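Local coordinates for NigD-like protein (Bacteroides vulgatus ATCC 8482, PDB 3K6O) that is of unknown function but belongs to the NigD-like family, with an N-terminal OB domain followed by a C-terminal beta sandwich, at residues A55-E67 and N76-Q88. Sequence-based numbering, arbitrary orientation.
Sequences AGERIFGNYSFLE and NIRLNDYTLVPVQ
Phe60 and Thr83 form a hydrogen-bonded antiparallel pair in the hairpin of strands 58-66 and 76-85. The strand axes run at 153° to each other. Ser64 and Arg78 pair in the same way. Two classic beta bulges break the register. In one, Asn80 and Asp81 both face Asn62; in the other, Leu66 and Glu67 both face Asn76. Beside the Arg58-Val85 pair, water 1 accepts from Arg58 N and donates to Val85 O.

Asn80 sits in the first bulge, and its amide reaches back across the strand pair. Its ND2 donates to Asn62 OD1 at 2.8 Å and to Ser64 OG at 3.0 Å. Both acceptors lie in the Asn80 amide plane, but the donor stands above the carbonyl plane of Asn62. The two amides are nearly perpendicular, 87° apart. With Asn62 CG anti to the backbone N (chi1 180°), its amide is carried alongside Asn80. Arg78 NE donates to Asn80 OD1 at 3.0 Å, in the carbonyl plane, while Arg78 NH1 bonds Gln45. At Asn80, an alanine would remove the amide and would probably leave Asn62 OD1, Ser64 OG and Arg78 NE without these mates, with the Arg78 guanidinium freer to turn. At the far bulge, Asn76 ND2 meets the anti lone pair of Glu67 OE2 at 2.8 Å.

The face of Tyr63, Ile77 and Leu79 is largely apolar. Leu79 CD1 meets the Tyr63 ring at its edge, 3.8 Å from CE1. Ile77 CD1 lies 3.7 Å from Tyr63 CD1. The Tyr63 ring lies over Gly61, where a side chain would clash with OH, which bonds Ala18 O. Leu41 and Val43 of strand 40-43 pack on this side, consistent with the interior of an OB-type barrel. The hairpin thus has a largely hydrophobic face, probably turned into the barrel, and a polar network in which the Asn80 side chain ties the bulge to strand 58-66.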
ATOM      1  N   ALA A  55       1.635   7.896 -14.480  1.00 35.60           N
ATOM      2  CA  ALA A  55       1.766   8.606 -13.224  1.00 35.99           C
ATOM      3  C   ALA A  55       0.709   8.136 -12.253  1.00 36.07           C
ATOM      4  O   ALA A  55      -0.424   7.951 -12.633  1.00 36.96           O
ATOM      5  CB  ALA A  55       1.641  10.082 -13.472  1.00 36.47           C
ATOM      6  N   GLY A  56       1.102   7.899 -11.005  1.00 36.03           N
ATOM      7  CA  GLY A  56       0.191   7.462  -9.971  1.00 35.47           C
ATOM      8  C   GLY A  56       0.091   5.960  -9.841  1.00 35.61           C
ATOM      9  O   GLY A  56      -0.380   5.477  -8.837  1.00 35.75           O
ATOM     10  N   GLU A  57       0.521   5.201 -10.837  1.00 35.22           N
ATOM     11  CA  GLU A  57       0.523   3.773 -10.668  1.00 35.97           C
ATOM     12  C   GLU A  57       1.532   3.404  -9.586  1.00 35.64           C
ATOM     13  O   GLU A  57       2.603   4.021  -9.451  1.00 35.06           O
ATOM     14  CB  GLU A  57       0.830   3.023 -11.980  1.00 36.41           C
ATOM     15  CG  GLU A  57      -0.334   2.934 -12.994  1.00 38.81           C
ATOM     16  CD  GLU A  57      -0.021   2.003 -14.165  1.00 39.90           C
ATOM     17  OE1 GLU A  57      -0.268   0.779 -14.078  1.00 41.39           O
ATOM     18  OE2 GLU A  57       0.505   2.491 -15.168  1.00 41.59           O
ATOM     19  N   ARG A  58       1.205   2.353  -8.859  1.00 34.93           N
ATOM     20  CA  ARG A  58       2.006   1.914  -7.753  1.00 34.61           C
ATOM     21  C   ARG A  58       2.612   0.554  -8.101  1.00 34.24           C
ATOM     22  O   ARG A  58       1.899  -0.325  -8.619  1.00 33.32           O
ATOM     23  CB  ARG A  58       1.086   1.739  -6.563  1.00 34.94           C
ATOM     24  CG  ARG A  58       1.802   1.461  -5.279  1.00 36.73           C
ATOM     25  CD  ARG A  58       1.821   2.647  -4.383  1.00 37.81           C
ATOM     26  NE  ARG A  58       2.282   2.321  -3.019  1.00 36.00           N
ATOM     27  CZ  ARG A  58       3.395   2.806  -2.464  1.00 35.37           C
ATOM     28  NH1 ARG A  58       4.199   3.626  -3.137  1.00 34.75           N
ATOM     29  NH2 ARG A  58       3.700   2.471  -1.215  1.00 33.71           N
ATOM     30  N   ILE A  59       3.897   0.363  -7.778  1.00 32.69           N
ATOM     31  CA  ILE A  59       4.538  -0.941  -7.980  1.00 31.58           C
ATOM     32  C   ILE A  59       5.260  -1.463  -6.738  1.00 31.70           C
ATOM     33  O   ILE A  59       5.700  -0.694  -5.872  1.00 31.92           O
ATOM     34  CB  ILE A  59       5.529  -0.898  -9.192  1.00 31.12           C
ATOM     35  CG1 ILE A  59       6.771  -0.042  -8.897  1.00 30.87           C
ATOM     36  CG2 ILE A  59       4.806  -0.363 -10.405  1.00 29.84           C
ATOM     37  CD1 ILE A  59       7.854  -0.095 -10.001  1.00 29.62           C
ATOM     38  N   PHE A  60       5.415  -2.782  -6.684  1.00 31.46           N
ATOM     39  CA  PHE A  60       6.301  -3.451  -5.737  1.00 30.99           C
ATOM     40  C   PHE A  60       7.418  -3.977  -6.634  1.00 31.92           C
ATOM     41  O   PHE A  60       7.212  -4.874  -7.471  1.00 31.53           O
ATOM     42  CB  PHE A  60       5.520  -4.556  -5.015  1.00 30.62           C
ATOM     43  CG  PHE A  60       6.245  -5.204  -3.874  1.00 31.18           C
ATOM     44  CD1 PHE A  60       6.852  -4.459  -2.877  1.00 33.29           C
ATOM     45  CD2 PHE A  60       6.261  -6.580  -3.757  1.00 34.94           C
ATOM     46  CE1 PHE A  60       7.497  -5.090  -1.799  1.00 32.90           C
ATOM     47  CE2 PHE A  60       6.901  -7.212  -2.694  1.00 34.52           C
ATOM     48  CZ  PHE A  60       7.504  -6.474  -1.714  1.00 32.16           C
ATOM     49  N   GLY A  61       8.594  -3.377  -6.506  1.00 32.40           N
ATOM     50  CA  GLY A  61       9.627  -3.554  -7.501  1.00 32.01           C
ATOM     51  C   GLY A  61      10.938  -4.093  -6.999  1.00 32.12           C
ATOM     52  O   GLY A  61      11.180  -4.142  -5.800  1.00 32.30           O
ATOM     53  N   ASN A  62      11.766  -4.508  -7.962  1.00 31.38           N
ATOM     54  CA  ASN A  62      13.096  -5.033  -7.751  1.00 31.28           C
ATOM     55  C   ASN A  62      14.111  -4.122  -8.471  1.00 31.24           C
ATOM     56  O   ASN A  62      14.163  -4.127  -9.683  1.00 31.05           O
ATOM     57  CB  ASN A  62      13.157  -6.466  -8.313  1.00 31.35           C
ATOM     58  CG  ASN A  62      14.501  -7.110  -8.151  1.00 31.53           C
ATOM     59  OD1 ASN A  62      15.532  -6.437  -8.053  1.00 32.48           O
ATOM     60  ND2 ASN A  62      14.512  -8.432  -8.140  1.00 34.89           N
ATOM     61  N   TYR A  63      14.902  -3.368  -7.709  1.00 31.13           N
ATOM     62  CA  TYR A  63      15.833  -2.367  -8.237  1.00 31.01           C
ATOM     63  C   TYR A  63      17.264  -2.706  -7.904  1.00 31.57           C
ATOM     64  O   TYR A  63      17.543  -3.298  -6.861  1.00 31.61           O
ATOM     65  CB  TYR A  63      15.508  -0.967  -7.664  1.00 31.66           C
ATOM     66  CG  TYR A  63      14.036  -0.749  -7.429  1.00 29.82           C
ATOM     67  CD1 TYR A  63      13.143  -0.735  -8.501  1.00 30.64           C
ATOM     68  CD2 TYR A  63      13.529  -0.596  -6.155  1.00 32.86           C
ATOM     69  CE1 TYR A  63      11.772  -0.573  -8.318  1.00 30.08           C
ATOM     70  CE2 TYR A  63      12.128  -0.425  -5.941  1.00 31.42           C
ATOM     71  CZ  TYR A  63      11.271  -0.426  -7.040  1.00 30.70           C
ATOM     72  OH  TYR A  63       9.924  -0.280  -6.886  1.00 29.38           O
ATOM     73  N   SER A  64      18.167  -2.323  -8.812  1.00 31.34           N
ATOM     74  CA  SER A  64      19.589  -2.272  -8.564  1.00 31.14           C
ATOM     75  C   SER A  64      20.042  -0.837  -8.680  1.00 31.60           C
ATOM     76  O   SER A  64      19.871  -0.192  -9.732  1.00 31.82           O
ATOM     77  CB  SER A  64      20.371  -3.100  -9.590  1.00 30.84           C
ATOM     78  OG  SER A  64      20.076  -4.483  -9.510  1.00 29.65           O
ATOM     79  N   PHE A  65      20.638  -0.325  -7.624  1.00 31.94           N
ATOM     80  CA  PHE A  65      21.053   1.060  -7.627  1.00 33.23           C
ATOM     81  C   PHE A  65      22.437   1.122  -8.226  1.00 33.54           C
ATOM     82  O   PHE A  65      23.375   0.627  -7.628  1.00 33.68           O
ATOM     83  CB  PHE A  65      21.021   1.635  -6.204  1.00 33.80           C
ATOM     84  CG  PHE A  65      19.658   1.773  -5.665  1.00 34.66           C
ATOM     85  CD1 PHE A  65      18.980   0.675  -5.181  1.00 37.42           C
ATOM     86  CD2 PHE A  65      19.029   2.988  -5.654  1.00 36.81           C
ATOM     87  CE1 PHE A  65      17.678   0.806  -4.690  1.00 38.66           C
ATOM     88  CE2 PHE A  65      17.736   3.116  -5.165  1.00 36.29           C
ATOM     89  CZ  PHE A  65      17.072   2.029  -4.680  1.00 36.10           C
ATOM     90  N   LEU A  66      22.550   1.685  -9.424  1.00 34.23           N
ATOM     91  CA  LEU A  66      23.794   1.605 -10.179  1.00 34.68           C
ATOM     92  C   LEU A  66      24.771   2.751  -9.895  1.00 35.20           C
ATOM     93  O   LEU A  66      25.982   2.549  -9.911  1.00 35.76           O
ATOM     94  CB  LEU A  66      23.508   1.516 -11.669  1.00 34.35           C
ATOM     95  CG  LEU A  66      22.672   0.336 -12.170  1.00 34.70           C
ATOM     96  CD1 LEU A  66      22.387   0.549 -13.637  1.00 33.99           C
ATOM     97  CD2 LEU A  66      23.303  -1.060 -11.917  1.00 34.35           C
ATOM     98  N   GLU A  67      24.255   3.946  -9.651  1.00 35.85           N
ATOM     99  CA  GLU A  67      25.104   5.100  -9.356  1.00 36.49           C
ATOM    100  C   GLU A  67      24.255   6.319  -8.970  1.00 35.97           C
ATOM    101  O   GLU A  67      23.033   6.354  -9.212  1.00 37.51           O
ATOM    102  CB  GLU A  67      25.939   5.442 -10.603  1.00 36.96           C
ATOM    103  CG  GLU A  67      25.093   6.127 -11.668  1.00 38.85           C
ATOM    104  CD  GLU A  67      25.327   5.655 -13.077  1.00 40.51           C
ATOM    105  OE1 GLU A  67      26.338   4.971 -13.315  1.00 46.62           O
ATOM    106  OE2 GLU A  67      24.482   5.968 -13.954  1.00 39.60           O
ATOM    107  N   ASN A  76      20.356   6.452 -10.513  1.00 32.34           N
ATOM    108  CA  ASN A  76      20.066   5.779 -11.765  1.00 31.54           C
ATOM    109  C   ASN A  76      20.008   4.309 -11.436  1.00 31.17           C
ATOM    110  O   ASN A  76      20.918   3.798 -10.779  1.00 30.73           O
ATOM    111  CB  ASN A  76      21.157   6.020 -12.797  1.00 31.29           C
ATOM    112  CG  ASN A  76      21.246   7.458 -13.226  1.00 31.40           C
ATOM    113  OD1 ASN A  76      20.234   8.188 -13.239  1.00 27.68           O
ATOM    114  ND2 ASN A  76      22.462   7.878 -13.617  1.00 26.41           N
ATOM    115  N   ILE A  77      18.941   3.636 -11.870  1.00 30.74           N
ATOM    116  CA  ILE A  77      18.722   2.242 -11.505  1.00 30.57           C
ATOM    117  C   ILE A  77      18.517   1.315 -12.694  1.00 30.44           C
ATOM    118  O   ILE A  77      18.235   1.759 -13.811  1.00 30.55           O
ATOM    119  CB  ILE A  77      17.497   2.081 -10.528  1.00 30.78           C
ATOM    120  CG1 ILE A  77      16.169   2.407 -11.235  1.00 32.17           C
ATOM    121  CG2 ILE A  77      17.661   2.993  -9.325  1.00 30.47           C
ATOM    122  CD1 ILE A  77      14.916   1.753 -10.631  1.00 32.17           C
ATOM    123  N   ARG A  78      18.670   0.015 -12.429  1.00 29.72           N
ATOM    124  CA  ARG A  78      18.165  -1.019 -13.298  1.00 29.46           C
ATOM    125  C   ARG A  78      16.861  -1.513 -12.672  1.00 29.25           C
ATOM    126  O   ARG A  78      16.825  -1.878 -11.484  1.00 29.93           O
ATOM    127  CB  ARG A  78      19.152  -2.198 -13.429  1.00 29.30           C
ATOM    128  CG  ARG A  78      18.591  -3.342 -14.203  1.00 29.93           C
ATOM    129  CD  ARG A  78      19.604  -4.360 -14.614  1.00 32.53           C
ATOM    130  NE  ARG A  78      20.358  -4.901 -13.502  1.00 34.09           N
ATOM    131  CZ  ARG A  78      21.654  -4.683 -13.275  1.00 36.58           C
ATOM    132  NH1 ARG A  78      22.385  -3.899 -14.064  1.00 37.02           N
ATOM    133  NH2 ARG A  78      22.226  -5.251 -12.230  1.00 38.05           N
ATOM    134  N   LEU A  79      15.811  -1.543 -13.470  1.00 28.55           N
ATOM    135  CA  LEU A  79      14.532  -2.077 -13.035  1.00 29.27           C
ATOM    136  C   LEU A  79      14.511  -3.552 -13.418  1.00 29.37           C
ATOM    137  O   LEU A  79      14.327  -3.870 -14.582  1.00 28.96           O
ATOM    138  CB  LEU A  79      13.384  -1.319 -13.707  1.00 29.11           C
ATOM    139  CG  LEU A  79      11.971  -1.809 -13.413  1.00 28.29           C
ATOM    140  CD1 LEU A  79      11.644  -1.730 -11.890  1.00 27.38           C
ATOM    141  CD2 LEU A  79      10.959  -1.025 -14.234  1.00 26.93           C
ATOM    142  N   ASN A  80      14.744  -4.430 -12.433  1.00 29.37           N
ATOM    143  CA  ASN A  80      14.872  -5.878 -12.667  1.00 30.04           C
ATOM    144  C   ASN A  80      13.520  -6.582 -12.838  1.00 30.64           C
ATOM    145  O   ASN A  80      13.420  -7.534 -13.571  1.00 31.25           O
ATOM    146  CB  ASN A  80      15.642  -6.566 -11.524  1.00 29.69           C
ATOM    147  CG  ASN A  80      17.040  -5.986 -11.293  1.00 30.42           C
ATOM    148  OD1 ASN A  80      17.808  -5.787 -12.235  1.00 28.11           O
ATOM    149  ND2 ASN A  80      17.373  -5.728 -10.025  1.00 30.25           N
ATOM    150  N   ASP A  81      12.487  -6.088 -12.180  1.00 31.43           N
ATOM    151  CA  ASP A  81      11.184  -6.744 -12.126  1.00 32.28           C
ATOM    152  C   ASP A  81      10.269  -5.883 -11.297  1.00 32.92           C
ATOM    153  O   ASP A  81      10.738  -5.031 -10.516  1.00 32.95           O
ATOM    154  CB  ASP A  81      11.298  -8.105 -11.433  1.00 32.89           C
ATOM    155  CG  ASP A  81      10.143  -9.030 -11.731  1.00 32.84           C
ATOM    156  OD1 ASP A  81       9.232  -8.676 -12.489  1.00 33.67           O
ATOM    157  OD2 ASP A  81      10.147 -10.132 -11.162  1.00 34.84           O
ATOM    158  N   TYR A  82       8.969  -6.090 -11.463  1.00 32.76           N
ATOM    159  CA  TYR A  82       8.015  -5.526 -10.539  1.00 33.25           C
ATOM    160  C   TYR A  82       6.655  -6.183 -10.704  1.00 33.73           C
ATOM    161  O   TYR A  82       6.429  -6.966 -11.629  1.00 33.79           O
ATOM    162  CB  TYR A  82       7.895  -4.014 -10.745  1.00 32.77           C
ATOM    163  CG  TYR A  82       7.319  -3.621 -12.085  1.00 32.50           C
ATOM    164  CD1 TYR A  82       8.120  -3.525 -13.188  1.00 33.18           C
ATOM    165  CD2 TYR A  82       5.969  -3.361 -12.241  1.00 32.07           C
ATOM    166  CE1 TYR A  82       7.600  -3.186 -14.400  1.00 31.92           C
ATOM    167  CE2 TYR A  82       5.451  -3.021 -13.460  1.00 30.80           C
ATOM    168  CZ  TYR A  82       6.282  -2.946 -14.531  1.00 30.46           C
ATOM    169  OH  TYR A  82       5.806  -2.574 -15.751  1.00 31.70           O
ATOM    170  N   THR A  83       5.755  -5.867  -9.788  1.00 34.81           N
ATOM    171  CA  THR A  83       4.350  -6.200  -9.967  1.00 35.05           C
ATOM    172  C   THR A  83       3.508  -4.982  -9.661  1.00 35.08           C
ATOM    173  O   THR A  83       3.917  -4.123  -8.871  1.00 36.32           O
ATOM    174  CB  THR A  83       3.921  -7.407  -9.114  1.00 35.66           C
ATOM    175  OG1 THR A  83       2.604  -7.812  -9.515  1.00 35.59           O
ATOM    176  CG2 THR A  83       3.928  -7.075  -7.606  1.00 34.86           C
ATOM    177  N   LEU A  84       2.366  -4.857 -10.330  1.00 35.14           N
ATOM    178  CA  LEU A  84       1.476  -3.731 -10.085  1.00 35.02           C
ATOM    179  C   LEU A  84       0.769  -3.901  -8.765  1.00 34.48           C
ATOM    180  O   LEU A  84       0.306  -4.986  -8.423  1.00 34.60           O
ATOM    181  CB  LEU A  84       0.431  -3.590 -11.189  1.00 35.36           C
ATOM    182  CG  LEU A  84       0.966  -3.028 -12.507  1.00 37.43           C
ATOM    183  CD1 LEU A  84      -0.144  -3.058 -13.576  1.00 37.00           C
ATOM    184  CD2 LEU A  84       1.531  -1.611 -12.304  1.00 36.98           C
ATOM    185  N   VAL A  85       0.650  -2.807  -8.037  1.00 34.87           N
ATOM    186  CA  VAL A  85      -0.087  -2.800  -6.772  1.00 34.07           C
ATOM    187  C   VAL A  85      -1.321  -1.933  -6.926  1.00 33.80           C
ATOM    188  O   VAL A  85      -1.219  -0.768  -7.235  1.00 34.02           O
ATOM    189  CB  VAL A  85       0.810  -2.320  -5.642  1.00 34.91           C
ATOM    190  CG1 VAL A  85      -0.000  -2.141  -4.344  1.00 35.30           C
ATOM    191  CG2 VAL A  85       2.015  -3.315  -5.464  1.00 33.25           C
ATOM    192  N   PRO A  86      -2.518  -2.504  -6.719  1.00 33.34           N
ATOM    193  CA  PRO A  86      -3.700  -1.663  -6.829  1.00 33.47           C
ATOM    194  C   PRO A  86      -3.737  -0.561  -5.777  1.00 33.18           C
ATOM    195  O   PRO A  86      -3.333  -0.781  -4.645  1.00 32.79           O
ATOM    196  CB  PRO A  86      -4.888  -2.640  -6.627  1.00 34.08           C
ATOM    197  CG  PRO A  86      -4.314  -3.961  -6.271  1.00 34.62           C
ATOM    198  CD  PRO A  86      -2.825  -3.934  -6.532  1.00 34.08           C
ATOM    199  N   VAL A  87      -4.220   0.612  -6.168  1.00 33.38           N
ATOM    200  CA  VAL A  87      -4.336   1.753  -5.292  1.00 33.64           C
ATOM    201  C   VAL A  87      -5.806   1.965  -5.067  1.00 34.54           C
ATOM    202  O   VAL A  87      -6.538   2.086  -6.045  1.00 34.61           O
ATOM    203  CB  VAL A  87      -3.716   3.024  -5.909  1.00 34.07           C
ATOM    204  CG1 VAL A  87      -4.038   4.219  -5.000  1.00 32.61           C
ATOM    205  CG2 VAL A  87      -2.189   2.871  -6.025  1.00 33.08           C
ATOM    206  N   GLN A  88      -6.245   1.952  -3.797  1.00 35.10           N
ATOM    207  CA  GLN A  88      -7.660   2.141  -3.428  1.00 35.29           C
ATOM    208  C   GLN A  88      -7.867   3.410  -2.628  1.00 35.15           C
ATOM    209  O   GLN A  88      -6.983   3.858  -1.879  1.00 35.73           O
ATOM    210  CB  GLN A  88      -8.237   0.933  -2.643  1.00 35.48           C
ATOM    211  CG  GLN A  88      -8.542  -0.238  -3.497  1.00 37.59           C
ATOM    212  CD  GLN A  88      -9.213  -1.396  -2.765  1.00 40.65           C
ATOM    213  OE1 GLN A  88     -10.190  -1.229  -1.969  1.00 42.19           O
ATOM    214  NE2 GLN A  88      -8.720  -2.579  -3.046  1.00 35.98           N
TER
HETATM  215  O   HOH W   1      -1.264   0.913  -9.306  1.00 30.68           O